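Local coordinates for synergistic-type venom protein S2C4 (PDB 7C28) that probably enhances the toxicity of other venom toxins, as a synergistic-type three-finger toxin from a mamba that assembles into a homodimer, at residues L1-F9 and I13-F25. Sequence-based numbering, arbitrary orientation.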
loop_
_atom_site.group_PDB
_atom_site.type_symbol
_atom_site.label_atom_id
_atom_site.label_comp_id
_atom_site.label_asym_id
_atom_site.label_seq_id
_atom_site.Cartn_x
_atom_site.Cartn_y
_atom_site.Cartn_z
ATOM N N LEU A 1 6.029 20.018 -8.918
ATOM C CA LEU A 1 5.486 18.664 -8.971
ATOM C C LEU A 1 3.968 18.700 -8.969
ATOM O O LEU A 1 3.359 19.545 -8.308
ATOM C CB LEU A 1 5.999 17.830 -7.797
ATOM C CG LEU A 1 5.483 16.393 -7.655
ATOM C CD1 LEU A 1 6.169 15.460 -8.651
ATOM C CD2 LEU A 1 5.699 15.899 -6.238
ATOM N N THR A 2 3.367 17.790 -9.732
ATOM C CA THR A 2 1.921 17.636 -9.812
ATOM C C THR A 2 1.547 16.248 -9.312
ATOM O O THR A 2 2.136 15.250 -9.744
ATOM C CB THR A 2 1.422 17.833 -11.248
ATOM O OG1 THR A 2 1.972 19.041 -11.783
ATOM C CG2 THR A 2 -0.101 17.903 -11.291
ATOM N N CYS A 3 0.576 16.192 -8.398
ATOM C CA CYS A 3 0.110 14.951 -7.799
ATOM C C CYS A 3 -1.405 14.850 -7.917
ATOM O O CYS A 3 -2.115 15.859 -7.883
ATOM C CB CYS A 3 0.499 14.849 -6.324
ATOM S SG CYS A 3 2.247 15.033 -5.978
ATOM N N VAL A 4 -1.898 13.617 -8.040
ATOM C CA VAL A 4 -3.336 13.382 -7.947
ATOM C C VAL A 4 -3.803 13.649 -6.524
ATOM O O VAL A 4 -3.116 13.302 -5.552
ATOM C CB VAL A 4 -3.672 11.945 -8.374
ATOM C CG1 VAL A 4 -5.178 11.738 -8.394
ATOM C CG2 VAL A 4 -3.054 11.639 -9.727
ATOM N N THR A 5 -4.993 14.237 -6.388
ATOM C CA THR A 5 -5.546 14.573 -5.080
ATOM C C THR A 5 -6.855 13.873 -4.766
ATOM O O THR A 5 -7.150 13.648 -3.590
ATOM C CB THR A 5 -5.757 16.088 -4.955
ATOM O OG1 THR A 5 -6.434 16.571 -6.119
ATOM C CG2 THR A 5 -4.420 16.794 -4.817
ATOM N N ASP A 6 -7.661 13.555 -5.774
ATOM C CA ASP A 6 -8.902 12.832 -5.559
ATOM C C ASP A 6 -9.202 12.026 -6.811
ATOM O O ASP A 6 -8.755 12.367 -7.909
ATOM C CB ASP A 6 -10.071 13.766 -5.220
ATOM C CG ASP A 6 -11.267 13.016 -4.659
ATOM O OD1 ASP A 6 -12.414 13.406 -4.959
ATOM O OD2 ASP A 6 -11.060 12.025 -3.926
ATOM N N LYS A 7 -9.956 10.945 -6.629
ATOM C CA LYS A 7 -10.284 10.038 -7.721
ATOM C C LYS A 7 -11.619 9.387 -7.405
ATOM O O LYS A 7 -11.748 8.721 -6.373
ATOM C CB LYS A 7 -9.191 8.988 -7.900
ATOM C CG LYS A 7 -9.515 7.911 -8.903
ATOM C CD LYS A 7 -8.295 7.046 -9.162
ATOM C CE LYS A 7 -8.642 5.835 -10.008
ATOM N NZ LYS A 7 -7.448 4.979 -10.254
ATOM N N SER A 8 -12.609 9.589 -8.276
ATOM C CA SER A 8 -13.955 9.092 -8.014
ATOM C C SER A 8 -14.719 8.930 -9.318
ATOM O O SER A 8 -14.844 9.887 -10.088
ATOM C CB SER A 8 -14.713 10.039 -7.080
ATOM O OG SER A 8 -16.061 9.629 -6.945
ATOM N N PHE A 9 -15.228 7.719 -9.552
ATOM C CA PHE A 9 -16.135 7.423 -10.664
ATOM C C PHE A 9 -15.513 7.774 -12.013
ATOM O O PHE A 9 -16.188 8.261 -12.923
ATOM C CB PHE A 9 -17.479 8.128 -10.474
ATOM C CG PHE A 9 -18.235 7.666 -9.251
ATOM C CD1 PHE A 9 -18.227 6.327 -8.882
ATOM C CD2 PHE A 9 -18.941 8.567 -8.467
ATOM C CE1 PHE A 9 -18.906 5.898 -7.760
ATOM C CE2 PHE A 9 -19.625 8.144 -7.343
ATOM C CZ PHE A 9 -19.608 6.806 -6.987
ATOM N N ILE A 13 -8.727 14.557 -9.921
ATOM C CA ILE A 13 -8.314 15.946 -9.788
ATOM C C ILE A 13 -6.837 15.955 -9.422
ATOM O O ILE A 13 -6.342 15.048 -8.744
ATOM C CB ILE A 13 -9.173 16.678 -8.728
ATOM C CG1 ILE A 13 -10.562 16.991 -9.283
ATOM C CG2 ILE A 13 -8.511 17.964 -8.236
ATOM C CD1 ILE A 13 -11.602 17.177 -8.211
ATOM N N THR A 14 -6.133 17.000 -9.854
ATOM C CA THR A 14 -4.718 17.158 -9.556
ATOM C C THR A 14 -4.465 18.583 -9.092
ATOM O O THR A 14 -5.355 19.439 -9.108
ATOM C CB THR A 14 -3.821 16.835 -10.763
ATOM O OG1 THR A 14 -4.044 17.793 -11.805
ATOM C CG2 THR A 14 -4.085 15.431 -11.284
ATOM N N GLU A 15 -3.231 18.823 -8.664
ATOM C CA GLU A 15 -2.850 20.109 -8.105
ATOM C C GLU A 15 -1.338 20.221 -8.162
ATOM O O GLU A 15 -0.627 19.225 -8.323
ATOM C CB GLU A 15 -3.350 20.271 -6.662
ATOM C CG GLU A 15 -2.427 19.664 -5.617
ATOM C CD GLU A 15 -2.933 19.859 -4.201
ATOM O OE1 GLU A 15 -4.132 20.149 -4.026
ATOM O OE2 GLU A 15 -2.128 19.713 -3.258
ATOM N N GLU A 16 -0.856 21.449 -8.028
ATOM C CA GLU A 16 0.570 21.712 -7.993
ATOM C C GLU A 16 0.992 21.884 -6.542
ATOM O O GLU A 16 0.355 22.633 -5.793
ATOM C CB GLU A 16 0.916 22.959 -8.809
ATOM C CG GLU A 16 2.382 23.353 -8.740
ATOM C CD GLU A 16 3.187 22.801 -9.897
ATOM O OE1 GLU A 16 4.343 23.240 -10.074
ATOM O OE2 GLU A 16 2.667 21.931 -10.628
ATOM N N CYS A 17 2.052 21.178 -6.151
ATOM C CA CYS A 17 2.480 21.148 -4.762
ATOM C C CYS A 17 3.249 22.415 -4.406
ATOM O O CYS A 17 3.886 23.046 -5.257
ATOM C CB CYS A 17 3.354 19.922 -4.484
ATOM S SG CYS A 17 2.741 18.337 -5.141
ATOM N N ALA A 18 3.199 22.775 -3.127
ATOM C CA ALA A 18 3.993 23.887 -2.635
ATOM C C ALA A 18 5.483 23.605 -2.842
ATOM O O ALA A 18 5.895 22.491 -3.167
ATOM C CB ALA A 18 3.688 24.141 -1.159
ATOM N N ALA A 19 6.293 24.649 -2.644
ATOM C CA ALA A 19 7.722 24.571 -2.939
ATOM C C ALA A 19 8.381 23.398 -2.222
ATOM O O ALA A 19 9.166 22.651 -2.818
ATOM C CB ALA A 19 8.412 25.883 -2.563
ATOM N N GLY A 20 8.081 23.228 -0.936
ATOM C CA GLY A 20 8.716 22.209 -0.130
ATOM C C GLY A 20 8.046 20.851 -0.117
ATOM O O GLY A 20 8.451 19.990 0.670
ATOM N N GLN A 21 7.027 20.630 -0.949
ATOM C CA GLN A 21 6.346 19.338 -1.045
ATOM C C GLN A 21 6.883 18.656 -2.301
ATOM O O GLN A 21 6.506 19.013 -3.419
ATOM C CB GLN A 21 4.830 19.514 -1.095
ATOM C CG GLN A 21 4.218 20.117 0.162
ATOM C CD GLN A 21 2.704 20.259 0.069
ATOM O OE1 GLN A 21 2.166 20.683 -0.959
ATOM N NE2 GLN A 21 2.010 19.904 1.145
ATOM N N LYS A 22 7.762 17.668 -2.125
ATOM C CA LYS A 22 8.446 17.055 -3.262
ATOM C C LYS A 22 8.112 15.575 -3.435
ATOM O O LYS A 22 8.855 14.857 -4.109
ATOM C CB LYS A 22 9.958 17.242 -3.126
ATOM C CG LYS A 22 10.370 18.633 -2.653
ATOM C CD LYS A 22 11.877 18.735 -2.426
ATOM C CE LYS A 22 12.335 20.190 -2.432
ATOM N NZ LYS A 22 13.595 20.407 -1.667
ATOM N N ILE A 23 7.003 15.109 -2.865
ATOM C CA ILE A 23 6.598 13.709 -2.943
ATOM C C ILE A 23 5.089 13.646 -3.172
ATOM O O ILE A 23 4.334 14.443 -2.604
ATOM C CB ILE A 23 6.985 12.947 -1.651
ATOM C CG1 ILE A 23 8.476 13.101 -1.331
ATOM C CG2 ILE A 23 6.600 11.484 -1.734
ATOM C CD1 ILE A 23 9.394 12.365 -2.272
ATOM N N CYS A 24 4.645 12.701 -3.997
ATOM C CA CYS A 24 3.239 12.315 -4.056
ATOM C C CYS A 24 3.044 11.050 -3.229
ATOM O O CYS A 24 3.964 10.241 -3.089
ATOM C CB CYS A 24 2.754 12.062 -5.485
ATOM S SG CYS A 24 3.099 13.332 -6.716
ATOM N N PHE A 25 1.842 10.887 -2.666
ATOM C CA PHE A 25 1.554 9.729 -1.830
ATOM C C PHE A 25 0.231 9.080 -2.208
ATOM O O PHE A 25 -0.674 9.721 -2.747
ATOM C CB PHE A 25 1.534 10.099 -0.329
ATOM C CG PHE A 25 0.311 10.869 0.101
ATOM C CD1 PHE A 25 -0.847 10.210 0.504
ATOM C CD2 PHE A 25 0.326 12.253 0.122
ATOM C CE1 PHE A 25 -1.966 10.919 0.899
ATOM C CE2 PHE A 25 -0.791 12.967 0.517
ATOM C CZ PHE A 25 -1.939 12.296 0.910
HETATM O O HOH W 1 5.745 21.848 -6.454
#
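Cys-3 and Cys-24 join strand 2-8 to the start of strand 23-32 through a disulfide (SG to SG 2.0 Å), a tie across the core of the three-finger fold. Cys-17, itself disulfide-linked to Cys-42, lays its SG 3.4 Å from SG of Cys-3, so two bridges pack sulfur against sulfur. Leu-1 reaches this sulfur group: its CG, anti to the backbone N (chi1 177°), lies near both Cys-24 SG and Cys-17 SG, and CD2 comes 3.7 Å from Cys-24 SG and lies beside the backbone of Lys-22 and Ile-23.

Strands 2-8 and 11-16 form the antiparallel hairpin of the first finger. Cys-3 and Glu-15 exchange two backbone hydrogen bonds; beyond them a classic beta bulge sets Thr-5 and Asp-6 both against Ile-13. Along Thr-5, CB is 4.0 Å from Ile-13 O, OG1 adds a weak hydrogen bond to that oxygen (3.0 Å) and touches Ile-13 CG2, and CG2 lies against CG, CD and OE1 of Glu-15, the two side chains crossing at about a right angle. Ile-13 O also takes the nearly straight bond from Thr-5 N (2.8 Å).

At the chain start Cys-17 N bonds to Leu-1 O (3.0 Å). Glu-16, bent at chi2 (95°), turns OE2 to Thr-2 OG1 in a weak bond and OE1 to the Leu-1 amino group in a long salt bridge. The N terminus is thus held chiefly by that backbone bond and sulfur packing, with the charge pair a weak addition, while covalent bonds secure the finger's base.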